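Local atomic coordinates of enoyl-acyl carrier protein reductase (Uncultured bacterium, PDB entry 6KIA), a protein that probably catalyses the NADH-dependent reduction of enoyl-acyl carrier protein in fatty-acid synthesis and is linked to triclosan resistance. Residues D103-M108 and G164-K169; K169-I174 and S190-S195. All blocks are in the same frame, centred on the assembly; numbering follows the deposited sequence.

In the fold
Interaction 1 and interaction 2 follow one another along the chain without nesting or crossing. Starting from helix 101-105, the chain runs through helix 120-146 and strand 155-159 of the parallel part of the large sheet; interaction 1 closes this 55-residue excursion by bringing 103-108 against the loop 164-169. Interaction 2 opens where that loop ends, at the shared residue K169, and closes a much shorter excursion, with 15 residues between its two segments, in which the chain leaves helix 169-180 and enters helix 189-194. Their centres lie about 10 Å apart, and I165 packs on F171 between them. Side chains of both contacts also touch helix 196-219, so that helix is common to the two.

Interaction 1 of 2, residues D103-M108 and G164-K169; sequences DLLADM and GIPKVK
The five-membered ring of P166 meets L105 at its CB corner, where the CD1 methyl of the leucine lies 4.0 Å from CB, while I201 of helix 196-219 also touches the proline side chain. The leucine is the hub of the contact, joining the end of helix 101-105 to the loop that leads from parallel strand 155-159 into helix 169-180. Its CG stands anti to the carbonyl carbon (chi1 -60°) and the chain is extended beyond it, which carries CD1 forward to the second segment. V168 comes across this side chain at about a right angle: its CG1 sits 4.0 Å from L105 CB and as close to CD1, and its CG2 approaches the same methyl. P166 and V168, which meet this single leucine, flank K167, the centre of an inverse gamma turn whose V168 N to P166 O bond is weak. L105 is also the first residue of a type I turn, closed by M108 N bonding to L105 O. L197 and L200 of helix 196-219 also touch L105. The side chain of P166 lies about 10 Å from the bound NADH. All three residues are buried and only carbon atoms meet, so the contact depends on shape and the exclusion of water.

Interaction 2 of 2, residues K169-I174 and S190-S195; sequences KVFLAI and SALLNS
Between segments 169-174 and 190-195 the CA atoms of I174 and L192 come nearest, 7.9 Å apart. This is helix-to-helix packing in the region around helix 196-219 of a protein assigned to the NADP-binding Rossmann clan. L192 carries one side of the contact, and its two methyl groups divide the work. CD2 reaches the rim of the F171 ring, lying in the ring plane 3.8 Å from CE1, while CD1 meets the CG2 branch of I174 more loosely at 4.3 Å. The phenylalanine and leucine side chains cross at about a right angle. In both, CG is anti to the backbone N (chi1 176° in each), a setting that sends the F171 ring out from its helix to the leucine although its CB does not itself head that way. I165 and I201 also touch the phenylalanine, and L197 touches both I174 and L192, so the buried pairings belong to a larger apolar cluster. L192 lies near the end of its helix, where S195 is the N-cap of the next one: its OG accepts from G198 N. The same hydroxyl donates to L192 O, which also receives S195 N; the OG to O distance is 2.6 Å, with a C=O...OG angle of 136° and OG tilted 20° from the carbonyl plane.

Interaction 1 of 2, residues D103-M108 and G164-K169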
loop_
_atom_site.group_PDB
_atom_site.type_symbol
_atom_site.label_atom_id
_atom_site.label_comp_id
_atom_site.label_asym_id
_atom_site.label_seq_id
_atom_site.Cartn_x
_atom_site.Cartn_y
_atom_site.Cartn_z
ATOM N N ASP A 103 -16.186 3.345 -20.434
ATOM C CA ASP A 103 -16.865 3.832 -21.638
ATOM C C ASP A 103 -17.604 5.135 -21.371
ATOM O O ASP A 103 -17.635 6.022 -22.224
ATOM C CB ASP A 103 -17.851 2.793 -22.184
ATOM C CG ASP A 103 -17.158 1.582 -22.788
ATOM O OD1 ASP A 103 -16.056 1.743 -23.356
ATOM O OD2 ASP A 103 -17.735 0.471 -22.719
ATOM N N LEU A 104 -18.227 5.241 -20.198
ATOM C CA LEU A 104 -18.984 6.440 -19.846
ATOM C C LEU A 104 -18.041 7.628 -19.641
ATOM O O LEU A 104 -18.467 8.782 -19.679
ATOM C CB LEU A 104 -19.839 6.216 -18.587
ATOM C CG LEU A 104 -20.955 5.169 -18.615
ATOM C CD1 LEU A 104 -21.872 5.297 -17.396
ATOM C CD2 LEU A 104 -21.751 5.226 -19.909
ATOM N N LEU A 105 -16.761 7.351 -19.410
ATOM C CA LEU A 105 -15.801 8.447 -19.264
ATOM C C LEU A 105 -15.207 8.909 -20.599
ATOM O O LEU A 105 -14.541 9.949 -20.667
ATOM C CB LEU A 105 -14.662 8.039 -18.333
ATOM C CG LEU A 105 -15.030 7.651 -16.905
ATOM C CD1 LEU A 105 -13.769 7.309 -16.092
ATOM C CD2 LEU A 105 -15.819 8.764 -16.248
ATOM N N ALA A 106 -15.474 8.148 -21.657
ATOM C CA ALA A 106 -14.771 8.294 -22.933
ATOM C C ALA A 106 -14.873 9.662 -23.604
ATOM O O ALA A 106 -13.961 10.062 -24.328
ATOM C CB ALA A 106 -15.256 7.226 -23.906
ATOM N N ASP A 107 -15.959 10.392 -23.370
ATOM C CA ASP A 107 -16.118 11.656 -24.078
ATOM C C ASP A 107 -15.927 12.867 -23.168
ATOM O O ASP A 107 -16.216 14.001 -23.558
ATOM C CB ASP A 107 -17.477 11.699 -24.780
ATOM C CG ASP A 107 -17.517 10.808 -26.015
ATOM O OD1 ASP A 107 -16.645 10.976 -26.896
ATOM O OD2 ASP A 107 -18.413 9.940 -26.102
ATOM N N MET A 108 -15.390 12.628 -21.970
ATOM C CA MET A 108 -14.946 13.722 -21.107
ATOM C C MET A 108 -13.686 14.341 -21.695
ATOM O O MET A 108 -12.802 13.632 -22.163
ATOM C CB MET A 108 -14.663 13.236 -19.680
ATOM C CG MET A 108 -15.883 12.729 -18.947
ATOM S SD MET A 108 -15.569 12.554 -17.179
ATOM C CE MET A 108 -17.217 12.124 -16.601
ATOM N N GLY A 164 -7.650 1.102 -8.497
ATOM C CA GLY A 164 -8.983 1.415 -8.980
ATOM C C GLY A 164 -8.992 2.621 -9.902
ATOM O O GLY A 164 -10.050 3.157 -10.218
ATOM N N ILE A 165 -7.808 3.065 -10.316
ATOM C CA ILE A 165 -7.719 4.155 -11.288
ATOM C C ILE A 165 -8.144 3.663 -12.663
ATOM O O ILE A 165 -7.582 2.693 -13.172
ATOM C CB ILE A 165 -6.296 4.719 -11.384
ATOM C CG1 ILE A 165 -5.834 5.261 -10.032
ATOM C CG2 ILE A 165 -6.222 5.799 -12.458
ATOM C CD1 ILE A 165 -4.360 5.614 -9.994
ATOM N N PRO A 166 -9.152 4.319 -13.258
ATOM C CA PRO A 166 -9.638 3.995 -14.606
ATOM C C PRO A 166 -8.608 4.291 -15.686
ATOM O O PRO A 166 -7.825 5.238 -15.546
ATOM C CB PRO A 166 -10.862 4.902 -14.776
ATOM C CG PRO A 166 -11.240 5.316 -13.388
ATOM C CD PRO A 166 -9.943 5.392 -12.637
ATOM N N LYS A 167 -8.587 3.461 -16.723
ATOM C CA LYS A 167 -7.656 3.618 -17.831
ATOM C C LYS A 167 -8.261 4.543 -18.886
ATOM O O LYS A 167 -8.714 4.094 -19.948
ATOM C CB LYS A 167 -7.300 2.254 -18.425
ATOM C CG LYS A 167 -6.516 1.376 -17.455
ATOM C CD LYS A 167 -6.116 0.035 -18.052
ATOM C CE LYS A 167 -7.238 -0.978 -17.907
ATOM N NZ LYS A 167 -6.749 -2.373 -18.037
ATOM N N VAL A 168 -8.298 5.834 -18.569
ATOM C CA VAL A 168 -8.800 6.835 -19.495
ATOM C C VAL A 168 -7.803 7.990 -19.627
ATOM O O VAL A 168 -7.163 8.407 -18.655
ATOM C CB VAL A 168 -10.195 7.366 -19.075
ATOM C CG1 VAL A 168 -11.175 6.225 -18.928
ATOM C CG2 VAL A 168 -10.120 8.173 -17.789
ATOM N N LYS A 169 -7.686 8.518 -20.835
ATOM C CA LYS A 169 -6.609 9.446 -21.123
ATOM C C LYS A 169 -6.757 10.751 -20.343
ATOM O O LYS A 169 -5.773 11.288 -19.835
ATOM C CB LYS A 169 -6.567 9.736 -22.622
ATOM C CG LYS A 169 -5.175 9.700 -23.203
ATOM C CD LYS A 169 -5.192 9.974 -24.698
ATOM C CE LYS A 169 -5.562 11.418 -24.988
ATOM N NZ LYS A 169 -4.873 12.354 -24.056
#

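Interaction 2 of 2, residues K169-I174 and S190-S195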
loop_
_atom_site.group_PDB
_atom_site.type_symbol
_atom_site.label_atom_id
_atom_site.label_comp_id
_atom_site.label_asym_id
_atom_site.label_seq_id
_atom_site.Cartn_x
_atom_site.Cartn_y
_atom_site.Cartn_z
ATOM N N LYS A 169 -7.686 8.518 -20.835
ATOM C CA LYS A 169 -6.609 9.446 -21.123
ATOM C C LYS A 169 -6.757 10.751 -20.343
ATOM O O LYS A 169 -5.773 11.288 -19.835
ATOM C CB LYS A 169 -6.567 9.736 -22.622
ATOM C CG LYS A 169 -5.175 9.700 -23.203
ATOM C CD LYS A 169 -5.192 9.974 -24.698
ATOM C CE LYS A 169 -5.562 11.418 -24.988
ATOM N NZ LYS A 169 -4.873 12.354 -24.056
ATOM N N VAL A 170 -7.990 11.224 -20.211
ATOM C CA VAL A 170 -8.274 12.487 -19.541
ATOM C C VAL A 170 -7.818 12.488 -18.069
ATOM O O VAL A 170 -7.352 13.522 -17.529
ATOM C CB VAL A 170 -9.786 12.812 -19.641
ATOM C CG1 VAL A 170 -10.621 11.638 -19.153
ATOM C CG2 VAL A 170 -10.135 14.093 -18.882
ATOM N N PHE A 171 -7.914 11.328 -17.414
ATOM C CA PHE A 171 -7.599 11.319 -16.003
ATOM C C PHE A 171 -6.134 11.505 -15.673
ATOM O O PHE A 171 -5.827 12.118 -14.676
ATOM C CB PHE A 171 -8.059 10.035 -15.313
ATOM C CG PHE A 171 -7.640 9.982 -13.872
ATOM C CD1 PHE A 171 -8.286 10.755 -12.921
ATOM C CD2 PHE A 171 -6.558 9.216 -13.479
ATOM C CE1 PHE A 171 -7.873 10.738 -11.596
ATOM C CE2 PHE A 171 -6.147 9.196 -12.155
ATOM C CZ PHE A 171 -6.812 9.952 -11.216
ATOM N N LEU A 172 -5.219 11.027 -16.497
ATOM C CA LEU A 172 -3.817 11.208 -16.129
ATOM C C LEU A 172 -3.360 12.649 -16.375
ATOM O O LEU A 172 -2.432 13.133 -15.726
ATOM C CB LEU A 172 -2.923 10.168 -16.821
ATOM C CG LEU A 172 -3.457 8.758 -16.506
ATOM C CD1 LEU A 172 -2.808 7.674 -17.362
ATOM C CD2 LEU A 172 -3.318 8.462 -15.016
ATOM N N ALA A 173 -3.986 13.324 -17.329
ATOM C CA ALA A 173 -3.783 14.764 -17.467
ATOM C C ALA A 173 -4.239 15.487 -16.185
ATOM O O ALA A 173 -3.484 16.295 -15.579
ATOM C CB ALA A 173 -4.520 15.293 -18.683
ATOM N N ILE A 174 -5.468 15.185 -15.768
ATOM C CA ILE A 174 -5.993 15.760 -14.529
ATOM C C ILE A 174 -5.077 15.442 -13.342
ATOM O O ILE A 174 -4.781 16.295 -12.504
ATOM C CB ILE A 174 -7.413 15.229 -14.252
ATOM C CG1 ILE A 174 -8.368 15.722 -15.347
ATOM C CG2 ILE A 174 -7.904 15.675 -12.873
ATOM C CD1 ILE A 174 -9.703 15.001 -15.349
ATOM N N SER A 190 -9.802 18.739 -4.321
ATOM C CA SER A 190 -11.236 18.977 -4.197
ATOM C C SER A 190 -11.924 19.086 -5.550
ATOM O O SER A 190 -13.075 18.661 -5.697
ATOM C CB SER A 190 -11.490 20.239 -3.378
ATOM O OG SER A 190 -11.234 19.980 -2.010
ATOM N N ALA A 191 -11.238 19.672 -6.529
ATOM C CA ALA A 191 -11.796 19.797 -7.879
ATOM C C ALA A 191 -12.090 18.416 -8.475
ATOM O O ALA A 191 -13.133 18.193 -9.105
ATOM C CB ALA A 191 -10.845 20.588 -8.784
ATOM N N LEU A 192 -11.168 17.479 -8.278
ATOM C CA LEU A 192 -11.409 16.120 -8.732
ATOM C C LEU A 192 -12.524 15.470 -7.927
ATOM O O LEU A 192 -13.461 14.885 -8.486
ATOM C CB LEU A 192 -10.139 15.266 -8.609
ATOM C CG LEU A 192 -10.315 13.792 -8.979
ATOM C CD1 LEU A 192 -10.759 13.634 -10.418
ATOM C CD2 LEU A 192 -9.028 12.993 -8.703
ATOM N N LEU A 193 -12.404 15.535 -6.604
ATOM C CA LEU A 193 -13.305 14.753 -5.754
ATOM C C LEU A 193 -14.764 15.234 -5.826
ATOM O O LEU A 193 -15.686 14.446 -5.606
ATOM C CB LEU A 193 -12.807 14.749 -4.305
ATOM C CG LEU A 193 -11.485 14.006 -4.049
ATOM C CD1 LEU A 193 -11.397 13.546 -2.609
ATOM C CD2 LEU A 193 -11.297 12.821 -4.997
ATOM N N ASN A 194 -14.979 16.509 -6.140
ATOM C CA ASN A 194 -16.349 17.022 -6.249
ATOM C C ASN A 194 -17.003 16.733 -7.598
ATOM O O ASN A 194 -18.231 16.829 -7.745
ATOM C CB ASN A 194 -16.385 18.525 -5.993
ATOM C CG ASN A 194 -15.999 18.890 -4.574
ATOM O OD1 ASN A 194 -16.200 18.111 -3.643
ATOM N ND2 ASN A 194 -15.448 20.090 -4.402
ATOM N N SER A 195 -16.201 16.386 -8.593
ATOM C CA SER A 195 -16.757 16.027 -9.891
ATOM C C SER A 195 -17.353 14.608 -9.873
ATOM O O SER A 195 -17.017 13.806 -8.998
ATOM C CB SER A 195 -15.685 16.125 -10.976
ATOM O OG SER A 195 -14.710 15.101 -10.806
#